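Long-range contact in 2',5'-phosphodiesterase 12 (Homo sapiens, PDB 4Z0V), which belongs to the endonuclease/exonuclease/phosphatase family and carries an additional N-terminal beta domain: residues H291-Y296 with A353-E358. Residues are numbered along the deposited sequence; the frame is centred on the assembly and turned at random.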
ATOM      1  N   HIS A 291     -14.625   7.111 -11.281  1.00 20.22           N
ATOM      2  CA  HIS A 291     -15.142   7.724 -12.516  1.00 19.96           C
ATOM      3  C   HIS A 291     -14.736   9.190 -12.693  1.00 21.99           C
ATOM      4  O   HIS A 291     -14.891   9.977 -11.766  1.00 20.98           O
ATOM      5  CB  HIS A 291     -16.669   7.594 -12.641  1.00 20.98           C
ATOM      6  CG  HIS A 291     -17.142   7.669 -14.065  1.00 24.55           C
ATOM      7  ND1 HIS A 291     -17.360   8.883 -14.681  1.00 26.06           N
ATOM      8  CD2 HIS A 291     -17.405   6.676 -14.950  1.00 27.00           C
ATOM      9  CE1 HIS A 291     -17.738   8.601 -15.922  1.00 25.85           C
ATOM     10  NE2 HIS A 291     -17.791   7.289 -16.132  1.00 26.35           N
ATOM     11  N   PRO A 292     -14.291   9.589 -13.913  1.00 20.19           N
ATOM     12  CA  PRO A 292     -13.904  10.998 -14.132  1.00 20.39           C
ATOM     13  C   PRO A 292     -15.014  11.999 -13.828  1.00 23.43           C
ATOM     14  O   PRO A 292     -14.710  13.107 -13.373  1.00 23.90           O
ATOM     15  CB  PRO A 292     -13.540  11.049 -15.629  1.00 22.06           C
ATOM     16  CG  PRO A 292     -13.219   9.671 -15.991  1.00 26.45           C
ATOM     17  CD  PRO A 292     -14.056   8.774 -15.125  1.00 22.37           C
ATOM     18  N   LYS A 293     -16.290  11.610 -14.011  1.00 19.06           N
ATOM     19  CA  LYS A 293     -17.418  12.505 -13.746  1.00 19.97           C
ATOM     20  C   LYS A 293     -17.951  12.383 -12.289  1.00 22.24           C
ATOM     21  O   LYS A 293     -18.958  13.016 -11.942  1.00 20.81           O
ATOM     22  CB  LYS A 293     -18.577  12.237 -14.746  1.00 23.23           C
ATOM     23  CG  LYS A 293     -18.185  12.277 -16.233  1.00 40.51           C
ATOM     24  CD  LYS A 293     -17.961  13.695 -16.750  1.00 54.27           C
ATOM     25  CE  LYS A 293     -17.387  13.698 -18.145  1.00 69.58           C
ATOM     26  NZ  LYS A 293     -16.364  14.767 -18.312  1.00 80.75           N
ATOM     27  N   GLY A 294     -17.248  11.619 -11.456  1.00 19.65           N
ATOM     28  CA  GLY A 294     -17.663  11.374 -10.075  1.00 18.63           C
ATOM     29  C   GLY A 294     -17.188  12.349  -9.022  1.00 21.28           C
ATOM     30  O   GLY A 294     -17.089  11.967  -7.858  1.00 19.09           O
ATOM     31  N   GLY A 295     -16.913  13.603  -9.412  1.00 17.25           N
ATOM     32  CA  GLY A 295     -16.445  14.632  -8.479  1.00 16.59           C
ATOM     33  C   GLY A 295     -17.347  14.806  -7.265  1.00 21.00           C
ATOM     34  O   GLY A 295     -16.851  14.885  -6.129  1.00 18.30           O
ATOM     35  N   TYR A 296     -18.695  14.843  -7.478  1.00 17.86           N
ATOM     36  CA  TYR A 296     -19.601  15.046  -6.337  1.00 17.74           C
ATOM     37  C   TYR A 296     -19.583  13.820  -5.417  1.00 17.55           C
ATOM     38  O   TYR A 296     -19.787  13.956  -4.216  1.00 15.75           O
ATOM     39  CB  TYR A 296     -21.052  15.384  -6.772  1.00 19.32           C
ATOM     40  CG  TYR A 296     -21.874  14.213  -7.276  1.00 20.66           C
ATOM     41  CD1 TYR A 296     -22.602  13.415  -6.397  1.00 22.45           C
ATOM     42  CD2 TYR A 296     -21.978  13.944  -8.636  1.00 21.62           C
ATOM     43  CE1 TYR A 296     -23.376  12.350  -6.857  1.00 22.27           C
ATOM     44  CE2 TYR A 296     -22.738  12.872  -9.107  1.00 22.49           C
ATOM     45  CZ  TYR A 296     -23.441  12.083  -8.213  1.00 28.23           C
ATOM     46  OH  TYR A 296     -24.210  11.041  -8.677  1.00 27.91           O
ATOM     47  N   ALA A 353     -22.158  19.357  -9.703  1.00 21.48           N
ATOM     48  CA  ALA A 353     -22.904  18.930 -10.892  1.00 22.27           C
ATOM     49  C   ALA A 353     -21.932  18.250 -11.867  1.00 27.73           C
ATOM     50  O   ALA A 353     -22.089  18.358 -13.085  1.00 26.77           O
ATOM     51  CB  ALA A 353     -23.611  20.127 -11.535  1.00 23.20           C
ATOM     52  N   SER A 354     -20.936  17.492 -11.312  1.00 24.57           N
ATOM     53  CA  SER A 354     -19.884  16.812 -12.083  1.00 23.27           C
ATOM     54  C   SER A 354     -20.420  15.775 -13.085  1.00 26.01           C
ATOM     55  O   SER A 354     -19.739  15.501 -14.075  1.00 27.07           O
ATOM     56  CB  SER A 354     -18.874  16.143 -11.155  1.00 24.75           C
ATOM     57  OG  SER A 354     -19.500  15.152 -10.357  1.00 24.01           O
ATOM     58  N   ASN A 355     -21.589  15.183 -12.829  1.00 22.53           N
ATOM     59  CA  ASN A 355     -22.174  14.191 -13.743  1.00 22.19           C
ATOM     60  C   ASN A 355     -23.524  14.654 -14.367  1.00 27.31           C
ATOM     61  O   ASN A 355     -24.347  13.824 -14.750  1.00 26.30           O
ATOM     62  CB  ASN A 355     -22.361  12.839 -13.052  1.00 21.39           C
ATOM     63  CG  ASN A 355     -22.451  11.688 -14.042  1.00 33.04           C
ATOM     64  OD1 ASN A 355     -21.922  11.749 -15.156  1.00 27.97           O
ATOM     65  ND2 ASN A 355     -23.164  10.635 -13.679  1.00 26.31           N
ATOM     66  N   GLY A 356     -23.729  15.957 -14.477  1.00 27.69           N
ATOM     67  CA  GLY A 356     -24.954  16.496 -15.064  1.00 28.67           C
ATOM     68  C   GLY A 356     -25.986  16.952 -14.050  1.00 32.83           C
ATOM     69  O   GLY A 356     -25.798  16.793 -12.835  1.00 31.33           O
ATOM     70  N   GLU A 357     -27.100  17.520 -14.558  1.00 27.29           N
ATOM     71  CA  GLU A 357     -28.181  18.073 -13.744  1.00 26.38           C
ATOM     72  C   GLU A 357     -28.967  17.044 -12.963  1.00 27.71           C
ATOM     73  O   GLU A 357     -29.399  17.352 -11.861  1.00 28.07           O
ATOM     74  CB  GLU A 357     -29.185  18.861 -14.620  1.00 28.18           C
ATOM     75  CG  GLU A 357     -28.650  20.174 -15.143  1.00 37.82           C
ATOM     76  CD  GLU A 357     -28.246  21.168 -14.071  1.00 53.33           C
ATOM     77  OE1 GLU A 357     -29.142  21.782 -13.448  1.00 43.03           O
ATOM     78  OE2 GLU A 357     -27.026  21.315 -13.845  1.00 47.44           O
ATOM     79  N   GLU A 358     -29.217  15.861 -13.529  1.00 23.95           N
ATOM     80  CA  GLU A 358     -30.032  14.859 -12.848  1.00 25.11           C
ATOM     81  C   GLU A 358     -29.450  14.504 -11.461  1.00 29.61           C
ATOM     82  O   GLU A 358     -30.209  14.406 -10.494  1.00 29.39           O
ATOM     83  CB  GLU A 358     -30.182  13.595 -13.708  1.00 27.05           C
TER
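Ser354 OG bridges two backbone groups, Lys293 O just before helix 295-316 and Tyr296 N in its first turn. As donor it reaches Lys293 O at 2.7 Å, arriving from above the carbonyl plane with a C=O...OG angle of 137°; as acceptor it takes the N-H of Tyr296, OG to N 3.0 Å, 160° at the hydrogen. With chi1 at 62°, OG sits between the backbone N and carbonyl carbon of its own residue, where it meets both partners. Gly294, at the N-cap, has no side chain; the Tyr296 amide is instead met by Ser354, far off in sequence. Gly295 N also lies 3.2 Å from Ser354 OG, but the angle is too poor for a hydrogen bond. In this endonuclease/exonuclease/phosphatase domain, the contact ties the helix start to the loop between strands 344-345 and 365-366. Beside the serine, the Tyr296 ring turns its edge to Asn355 CB, 4.0 Å from CE2; its OH and Asn355 ND2 both hydrogen-bond to Glu359 OE1. Asn355 OD1 rests 3.4 Å from Lys293 CB, the two side chains crossing nearly at right angles. On the 291-296 side, a type I turn pairs Gly294 N with His291 O, while His291 ND1 accepts the N-H of Lys293, N to ND1 3.0 Å.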